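Glycosylation Associate Protein 1 (Streptococcus agalactiae serotype V, PDB 6OYC) probably takes part, with its Gap2 and Gap3 partners, in the glycosylation and accessory Sec secretion of streptococcal surface glycoproteins. Local coordinates at residues A[307-312]-A[489-494]. Residues are numbered along the deposited sequence; the frame is centred on the assembly and turned at random.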
# COMPACT_ATOMS: atom_id res chain seq x y z
N LEU A 307 -6.57 -12.13 -3.28
CA LEU A 307 -8.03 -12.20 -3.15
C LEU A 307 -8.53 -13.61 -3.46
O LEU A 307 -8.07 -14.25 -4.41
CB LEU A 307 -8.70 -11.20 -4.11
CG LEU A 307 -8.87 -9.72 -3.73
CD1 LEU A 307 -9.83 -9.53 -2.54
CD2 LEU A 307 -7.50 -9.07 -3.45
N ALA A 308 -9.47 -14.09 -2.65
CA ALA A 308 -10.16 -15.34 -2.96
C ALA A 308 -11.21 -15.10 -4.03
O ALA A 308 -11.82 -14.03 -4.11
CB ALA A 308 -10.81 -15.93 -1.72
N LEU A 309 -11.42 -16.11 -4.88
CA LEU A 309 -12.39 -16.03 -5.96
C LEU A 309 -13.60 -16.90 -5.65
O LEU A 309 -13.45 -18.09 -5.36
CB LEU A 309 -11.77 -16.47 -7.29
CG LEU A 309 -10.75 -15.55 -7.94
CD1 LEU A 309 -9.38 -16.18 -7.93
CD2 LEU A 309 -11.19 -15.25 -9.36
N GLY A 310 -14.79 -16.30 -5.70
CA GLY A 310 -16.03 -17.05 -5.78
C GLY A 310 -16.50 -17.72 -4.51
O GLY A 310 -17.47 -18.49 -4.57
N LYS A 311 -15.88 -17.46 -3.36
CA LYS A 311 -16.31 -18.13 -2.14
C LYS A 311 -17.72 -17.75 -1.71
O LYS A 311 -18.31 -18.45 -0.88
CB LYS A 311 -15.33 -17.86 -1.00
CG LYS A 311 -14.11 -18.77 -1.02
CD LYS A 311 -13.71 -19.18 0.39
CE LYS A 311 -12.20 -19.34 0.48
NZ LYS A 311 -11.64 -18.87 1.78
N SER A 312 -18.30 -16.67 -2.25
CA SER A 312 -19.67 -16.33 -1.88
C SER A 312 -20.69 -17.35 -2.37
O SER A 312 -21.87 -17.23 -2.02
CB SER A 312 -20.05 -14.94 -2.40
OG SER A 312 -20.33 -14.97 -3.78
N ARG A 489 -21.41 -15.10 -14.82
CA ARG A 489 -20.73 -14.49 -15.96
C ARG A 489 -19.56 -13.63 -15.49
O ARG A 489 -18.52 -13.57 -16.16
CB ARG A 489 -21.72 -13.66 -16.79
CG ARG A 489 -21.05 -12.88 -17.92
CD ARG A 489 -22.00 -12.62 -19.09
NE ARG A 489 -22.91 -11.53 -18.80
CZ ARG A 489 -24.17 -11.70 -18.38
NH1 ARG A 489 -24.67 -12.92 -18.24
NH2 ARG A 489 -24.93 -10.65 -18.13
N SER A 490 -19.72 -13.00 -14.32
CA SER A 490 -18.70 -12.10 -13.80
C SER A 490 -17.50 -12.88 -13.25
O SER A 490 -16.35 -12.54 -13.53
CB SER A 490 -19.30 -11.20 -12.72
OG SER A 490 -18.30 -10.42 -12.09
N LEU A 491 -17.77 -13.93 -12.46
CA LEU A 491 -16.70 -14.80 -11.99
C LEU A 491 -15.90 -15.38 -13.15
O LEU A 491 -14.67 -15.37 -13.14
CB LEU A 491 -17.28 -15.91 -11.12
CG LEU A 491 -16.33 -16.88 -10.41
CD1 LEU A 491 -15.03 -16.21 -9.89
CD2 LEU A 491 -17.09 -17.54 -9.28
N ILE A 492 -16.60 -15.87 -14.17
CA ILE A 492 -15.93 -16.47 -15.31
C ILE A 492 -15.12 -15.43 -16.07
O ILE A 492 -14.03 -15.71 -16.58
CB ILE A 492 -16.97 -17.15 -16.23
CG1 ILE A 492 -17.45 -18.46 -15.60
CG2 ILE A 492 -16.41 -17.36 -17.63
CD1 ILE A 492 -18.85 -18.85 -16.02
N TYR A 493 -15.65 -14.21 -16.16
CA TYR A 493 -14.92 -13.15 -16.82
C TYR A 493 -13.63 -12.85 -16.08
O TYR A 493 -12.58 -12.66 -16.70
CB TYR A 493 -15.81 -11.91 -16.92
CG TYR A 493 -15.14 -10.61 -17.32
CD1 TYR A 493 -14.34 -9.91 -16.42
CD2 TYR A 493 -15.36 -10.06 -18.58
CE1 TYR A 493 -13.75 -8.71 -16.78
CE2 TYR A 493 -14.77 -8.85 -18.94
CZ TYR A 493 -13.96 -8.18 -18.04
OH TYR A 493 -13.37 -6.98 -18.39
N SER A 494 -13.69 -12.80 -14.76
CA SER A 494 -12.49 -12.52 -13.99
C SER A 494 -11.47 -13.64 -14.12
O SER A 494 -10.28 -13.38 -14.33
CB SER A 494 -12.86 -12.27 -12.52
OG SER A 494 -13.80 -11.22 -12.44
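The flat peptide joining L309 to G310 has the forked end of L491 over one face. CD1 of L491 stands almost straight above G310 N at 4.2 Å, while L491 CD2 sits over the neighbouring G310 CA at 3.7 Å, the shortest approach between 307-312 and 489-494. Glycine puts no side chain between that methyl and the loop backbone, and its positive phi of 75° turns the chain here into the short 3-10 segment that starts at K311. L491 reaches across because its CG is anti to the backbone N (chi1 -175°), which carries both methyls outward from the helix. Beside the peptide, L309 reaches the other methyl, CD1: its CD2 lies 4.0 Å from L491 CD1, the two side chains meeting at a slant. L309 also touches I495 on the next turn of helix 484-502, so it straddles two positions of that surface. No hydrogen bond joins the two segments; this is a small apolar patch near the surface.

A second flat group lies within the helix. The carbonyl of S490 is gripped from opposite faces of its plane, by S494 N at 2.9 Å and by S494 OG at 3.1 Å. The hydroxyl is tilted 34° out of that plane, and the bond keeps it folded back against its own helix. On the loop side, the first bond of the K311 side chain points away from the helix and its NZ forms a salt bridge with E422, while S312 OG bonds R425.

The loop follows strand 297-299, the last of the N-terminal parallel sheet, and leads to strand 318-323 of the second. A linker between two Rossmann-like domains, resting here on a C-terminal helix, is consistent with the GT-B fold of this accessory Sec protein family.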